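Local coordinates for protein putative secreted endoglycosylceramidase (PDB 6JYZ) that probably hydrolyses the glycosidic bond between sugar and ceramide in glycosphingolipids, as a secreted endogalactosylceramidase of glycoside hydrolase family 5, at residues 96-101 with 198-203; 204-209 with 249-254. All blocks are in the same frame, centred on the assembly; numbering follows the deposited sequence.

Overall arrangement
Both contacts use helix 193-206, one after the other along its length. Their centres lie about 12 Å apart, on the same side of the chain's centre. Contact 1 is at the surface: the loop leading into helix 100-115 is held by a ring packed on an arginine, a direct arginine-to-carbonyl bond and water bridges. Contact 2 is partly buried. It sets the C-terminal part of helix 193-206, with the turn from Ala206 to Arg209, against the end of helix 230-251, mainly by carbon packing of Ala206, Ala251, Glu252 and Arg209. The contacts touch where the Phe98 ring packs on Leu204 N and the Glu207 side chain. All four segments belong to the family 5 (beta/alpha)8 barrel.

Contact 1: 96-101 with 198-203; sequences GAFDAA and VQTWAR
Phe98 and Arg203 carry this contact, the ring lying against the carbon chain of the arginine. The tight part is a CH-pi contact. Arg203 CB sits over one face of the Phe98 ring, 3.6 Å from its centroid and displaced toward the CE1 side of the rim. Further along, Arg203 CD lies 3.9 Å from Phe98 CG. The two side chains run antiparallel, side by side. The guanidinium, tilted 59° to the ring, lies beyond it near Phe98 CB. Phe98 CG is anti to the backbone N (chi1 -172°), which carries the ring across to the helix, where CE1 comes 3.9 Å from Thr200 O.

The solvent side is looser and polar. The chain of Arg203 is extended from CG to NE and brings the guanidinium to the loop backbone. Its NH1 donates to Gly96 O at 3.0 Å, in the guanidinium plane but from above the plane of the carbonyl. One water bridges Arg203 NH2 and the same Gly96 O. A second water donates to Ala97 O and to Thr200 OG1 and accepts from Arg203 NH1. The waters add bridges alongside the direct bond. Gln199 OE1 lies over one face of the guanidinium, within the same helix.

Glu92 ties the two sides further, accepting from Gly96 N and bonding Thr200 OG1. Asp99 is the N-cap of helix 100-115, its OD1 accepting from Ala101 N at 2.9 Å. The contact joins the loop just before that helix, residues 96-98, to helix 193-206, the next in the barrel's outer layer. Helix 88-91 packs on Phe98 and Thr200, while Trp201 of the same helical segment reaches strand 119-124 and Ala202 touches helix 230-251.

Contact 2: 204-209 with 249-254; sequences LAAEFR and RQAETG
Arg209 reaches along the backbone that leaves helix 230-251. Its CB packs 3.9 Å from Glu252 CA. CG is tucked over the backbone, flanked by N and C (chi1 67°), and from there the chain runs extended to NE. CD lies 3.6 Å from Ala251 O and 3.4 Å from Thr253 O. NE is 3.2 Å from Thr253 O. At the tip, NH1 turns back and donates to Ala206 O at 2.8 Å, bracing the type I turn from Ala206 to Arg209. A leucine here would probably leave Ala206 O without this donor and the turn less firmly held against 251-254.

Beside the arginine the helix ends meet through small groups. Ala206 CB lies 4.3 Å from Ala251 CB, and Ala205 CB touches the CG of Glu252. The Glu252 carboxylate bonds Tyr217 and the backbone N of His258 through OE2, while OE1 takes a salt bridge from Arg249 NH1 at 2.9 Å. The contact packs two successive helices of the barrel's outer layer together at their C-terminal ends. Tyr217 and Val214 of strand 214-218 touch Ala205 and Phe208, respectively, and helix 100-115 packs on Glu207 and Phe208.

Contact 1: 96-101 with 198-203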
loop_
_atom_site.group_PDB
_atom_site.type_symbol
_atom_site.label_atom_id
_atom_site.label_comp_id
_atom_site.label_asym_id
_atom_site.label_seq_id
_atom_site.Cartn_x
_atom_site.Cartn_y
_atom_site.Cartn_z
ATOM N N GLY A 96 11.807 17.226 -15.880
ATOM C CA GLY A 96 13.184 16.765 -15.879
ATOM C C GLY A 96 13.864 16.913 -14.528
ATOM O O GLY A 96 14.967 16.387 -14.397
ATOM N N ALA A 97 13.275 17.599 -13.552
ATOM C CA ALA A 97 13.926 17.756 -12.234
ATOM C C ALA A 97 13.909 16.458 -11.442
ATOM O O ALA A 97 13.049 15.576 -11.707
ATOM C CB ALA A 97 13.241 18.818 -11.425
ATOM N N PHE A 98 14.790 16.325 -10.484
ATOM C CA PHE A 98 14.739 15.200 -9.564
ATOM C C PHE A 98 15.138 15.760 -8.215
ATOM O O PHE A 98 16.304 16.114 -7.995
ATOM C CB PHE A 98 15.659 14.081 -10.014
ATOM C CG PHE A 98 15.485 12.815 -9.176
ATOM C CD1 PHE A 98 14.303 12.080 -9.227
ATOM C CD2 PHE A 98 16.489 12.414 -8.304
ATOM C CE1 PHE A 98 14.186 10.905 -8.457
ATOM C CE2 PHE A 98 16.364 11.244 -7.514
ATOM C CZ PHE A 98 15.185 10.524 -7.607
ATOM N N ASP A 99 14.176 15.925 -7.293
ATOM C CA ASP A 99 14.420 16.649 -6.050
ATOM C C ASP A 99 15.052 15.764 -5.002
ATOM O O ASP A 99 14.364 14.938 -4.322
ATOM C CB ASP A 99 13.149 17.271 -5.502
ATOM C CG ASP A 99 13.378 18.154 -4.290
ATOM O OD1 ASP A 99 14.556 18.227 -3.831
ATOM O OD2 ASP A 99 12.390 18.730 -3.810
ATOM N N ALA A 100 16.368 15.813 -4.885
ATOM C CA ALA A 100 17.090 14.996 -3.930
ATOM C C ALA A 100 16.767 15.360 -2.495
ATOM O O ALA A 100 17.000 14.507 -1.625
ATOM C CB ALA A 100 18.592 15.191 -4.178
ATOM N N ALA A 101 16.278 16.564 -2.214
ATOM C CA ALA A 101 15.891 16.856 -0.862
ATOM C C ALA A 101 14.613 16.081 -0.488
ATOM O O ALA A 101 14.457 15.654 0.664
ATOM C CB ALA A 101 15.630 18.332 -0.653
ATOM N N VAL A 198 8.640 7.302 -16.047
ATOM C CA VAL A 198 9.545 6.170 -16.129
ATOM C C VAL A 198 10.961 6.572 -15.700
ATOM O O VAL A 198 11.594 5.851 -14.903
ATOM C CB VAL A 198 9.507 5.599 -17.569
ATOM C CG1 VAL A 198 10.617 4.603 -17.803
ATOM C CG2 VAL A 198 8.156 4.930 -17.855
ATOM N N GLN A 199 11.460 7.709 -16.196
ATOM C CA GLN A 199 12.787 8.166 -15.807
ATOM C C GLN A 199 12.819 8.512 -14.336
ATOM O O GLN A 199 13.815 8.197 -13.659
ATOM C CB GLN A 199 13.157 9.348 -16.687
ATOM C CG GLN A 199 14.478 10.003 -16.206
ATOM C CD GLN A 199 14.937 11.101 -17.130
ATOM O OE1 GLN A 199 14.384 12.187 -17.179
ATOM N NE2 GLN A 199 15.905 10.756 -17.910
ATOM N N THR A 200 11.788 9.139 -13.787
ATOM C CA THR A 200 11.740 9.448 -12.364
ATOM C C THR A 200 11.812 8.147 -11.524
ATOM O O THR A 200 12.547 8.084 -10.527
ATOM C CB THR A 200 10.489 10.289 -12.043
ATOM O OG1 THR A 200 10.647 11.543 -12.700
ATOM C CG2 THR A 200 10.269 10.446 -10.548
ATOM N N TRP A 201 11.084 7.108 -11.936
ATOM C CA TRP A 201 11.171 5.835 -11.227
ATOM C C TRP A 201 12.578 5.276 -11.283
ATOM O O TRP A 201 13.087 4.772 -10.292
ATOM C CB TRP A 201 10.209 4.785 -11.829
ATOM C CG TRP A 201 9.031 4.500 -10.945
ATOM C CD1 TRP A 201 7.705 4.517 -11.288
ATOM C CD2 TRP A 201 9.080 4.101 -9.553
ATOM N NE1 TRP A 201 6.923 4.145 -10.217
ATOM C CE2 TRP A 201 7.756 3.894 -9.115
ATOM C CE3 TRP A 201 10.137 3.929 -8.625
ATOM C CZ2 TRP A 201 7.447 3.515 -7.796
ATOM C CZ3 TRP A 201 9.807 3.574 -7.326
ATOM C CH2 TRP A 201 8.475 3.397 -6.899
ATOM N N ALA A 202 13.233 5.328 -12.439
ATOM C CA ALA A 202 14.612 4.813 -12.559
ATOM C C ALA A 202 15.536 5.579 -11.614
ATOM O O ALA A 202 16.346 4.956 -10.887
ATOM C CB ALA A 202 15.058 4.925 -13.997
ATOM N N ARG A 203 15.381 6.901 -11.579
ATOM C CA ARG A 203 16.241 7.730 -10.713
ATOM C C ARG A 203 15.990 7.355 -9.263
ATOM O O ARG A 203 16.929 7.282 -8.455
ATOM C CB ARG A 203 15.939 9.206 -10.967
ATOM C CG ARG A 203 16.497 9.648 -12.319
ATOM C CD ARG A 203 15.951 11.030 -12.632
ATOM N NE ARG A 203 16.648 11.551 -13.818
ATOM C CZ ARG A 203 16.412 12.748 -14.287
ATOM N NH1 ARG A 203 15.404 13.487 -13.898
ATOM N NH2 ARG A 203 17.251 13.212 -15.232
HETATM O O HOH W 1 16.548 15.702 -16.588
HETATM O O HOH W 2 13.071 12.920 -12.335
#

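Contact 2: 204-209 with 249-254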
loop_
_atom_site.group_PDB
_atom_site.type_symbol
_atom_site.label_atom_id
_atom_site.label_comp_id
_atom_site.label_asym_id
_atom_site.label_seq_id
_atom_site.Cartn_x
_atom_site.Cartn_y
_atom_site.Cartn_z
ATOM N N LEU A 204 14.731 7.124 -8.858
ATOM C CA LEU A 204 14.451 6.763 -7.469
ATOM C C LEU A 204 14.954 5.378 -7.147
ATOM O O LEU A 204 15.510 5.185 -6.038
ATOM C CB LEU A 204 12.935 6.896 -7.236
ATOM C CG LEU A 204 12.505 6.621 -5.791
ATOM C CD1 LEU A 204 13.192 7.589 -4.817
ATOM C CD2 LEU A 204 11.005 6.710 -5.653
ATOM N N ALA A 205 14.810 4.413 -8.060
ATOM C CA ALA A 205 15.324 3.088 -7.745
ATOM C C ALA A 205 16.826 3.152 -7.548
ATOM O O ALA A 205 17.374 2.398 -6.722
ATOM C CB ALA A 205 14.974 2.118 -8.876
ATOM N N ALA A 206 17.526 3.926 -8.346
ATOM C CA ALA A 206 18.974 4.050 -8.173
ATOM C C ALA A 206 19.314 4.505 -6.744
ATOM O O ALA A 206 20.361 4.049 -6.222
ATOM C CB ALA A 206 19.587 4.995 -9.221
ATOM N N GLU A 207 18.510 5.327 -6.119
ATOM C CA GLU A 207 18.763 5.838 -4.776
ATOM C C GLU A 207 18.637 4.794 -3.712
ATOM O O GLU A 207 19.067 5.054 -2.562
ATOM C CB GLU A 207 17.776 6.980 -4.516
ATOM C CG GLU A 207 17.930 8.192 -5.389
ATOM C CD GLU A 207 19.177 8.973 -5.154
ATOM O OE1 GLU A 207 19.689 9.049 -4.041
ATOM O OE2 GLU A 207 19.661 9.551 -6.135
ATOM N N PHE A 208 18.060 3.614 -4.025
ATOM C CA PHE A 208 17.835 2.576 -3.033
ATOM C C PHE A 208 18.316 1.232 -3.521
ATOM O O PHE A 208 17.984 0.202 -2.903
ATOM C CB PHE A 208 16.345 2.553 -2.642
ATOM C CG PHE A 208 15.935 3.766 -1.880
ATOM C CD1 PHE A 208 16.312 3.910 -0.521
ATOM C CD2 PHE A 208 15.285 4.820 -2.495
ATOM C CE1 PHE A 208 15.975 5.067 0.166
ATOM C CE2 PHE A 208 14.986 5.976 -1.814
ATOM C CZ PHE A 208 15.341 6.112 -0.468
ATOM N N ARG A 209 19.146 1.200 -4.552
ATOM C CA ARG A 209 19.477 -0.042 -5.214
ATOM C C ARG A 209 20.252 -1.044 -4.332
ATOM O O ARG A 209 20.231 -2.252 -4.660
ATOM C CB ARG A 209 20.220 0.200 -6.545
ATOM C CG ARG A 209 21.607 0.796 -6.351
ATOM C CD ARG A 209 22.107 1.134 -7.739
ATOM N NE ARG A 209 23.489 1.657 -7.702
ATOM C CZ ARG A 209 23.833 2.919 -7.557
ATOM N NH1 ARG A 209 22.929 3.825 -7.238
ATOM N NH2 ARG A 209 25.126 3.268 -7.664
ATOM N N ARG A 249 15.208 -1.739 -13.730
ATOM C CA ARG A 249 16.210 -2.811 -13.646
ATOM C C ARG A 249 17.539 -2.270 -14.150
ATOM O O ARG A 249 18.599 -2.645 -13.584
ATOM C CB ARG A 249 15.752 -3.986 -14.520
ATOM C CG ARG A 249 14.557 -4.743 -13.927
ATOM C CD ARG A 249 14.968 -5.489 -12.662
ATOM N NE ARG A 249 13.837 -6.239 -12.046
ATOM C CZ ARG A 249 13.383 -6.073 -10.809
ATOM N NH1 ARG A 249 13.882 -5.189 -9.974
ATOM N NH2 ARG A 249 12.385 -6.884 -10.420
ATOM N N GLN A 250 17.567 -1.390 -15.137
ATOM C CA GLN A 250 18.837 -0.792 -15.553
ATOM C C GLN A 250 19.396 0.096 -14.449
ATOM O O GLN A 250 20.612 0.085 -14.183
ATOM C CB GLN A 250 18.600 -0.015 -16.850
ATOM C CG GLN A 250 19.852 0.690 -17.397
ATOM C CD GLN A 250 20.920 -0.301 -17.759
ATOM O OE1 GLN A 250 20.662 -1.308 -18.431
ATOM N NE2 GLN A 250 22.138 -0.012 -17.302
ATOM N N ALA A 251 18.569 0.871 -13.788
ATOM C CA ALA A 251 19.017 1.800 -12.785
ATOM C C ALA A 251 19.524 1.062 -11.557
ATOM O O ALA A 251 20.245 1.653 -10.724
ATOM C CB ALA A 251 17.873 2.731 -12.393
ATOM N N GLU A 252 19.155 -0.198 -11.330
ATOM C CA GLU A 252 19.612 -0.972 -10.193
ATOM C C GLU A 252 20.980 -1.587 -10.432
ATOM O O GLU A 252 21.481 -2.263 -9.548
ATOM C CB GLU A 252 18.626 -2.110 -9.885
ATOM C CG GLU A 252 17.296 -1.620 -9.290
ATOM C CD GLU A 252 16.315 -2.772 -9.240
ATOM O OE1 GLU A 252 16.243 -3.590 -10.131
ATOM O OE2 GLU A 252 15.555 -2.823 -8.216
ATOM N N THR A 253 21.580 -1.330 -11.599
ATOM C CA THR A 253 22.966 -1.812 -11.855
ATOM C C THR A 253 23.875 -1.319 -10.720
ATOM O O THR A 253 23.852 -0.195 -10.295
ATOM C CB THR A 253 23.436 -1.274 -13.203
ATOM O OG1 THR A 253 22.585 -1.749 -14.257
ATOM C CG2 THR A 253 24.837 -1.745 -13.564
ATOM N N GLY A 254 24.672 -2.264 -10.217
ATOM C CA GLY A 254 25.585 -2.002 -9.091
ATOM C C GLY A 254 24.934 -2.264 -7.747
ATOM O O GLY A 254 25.609 -2.256 -6.712
#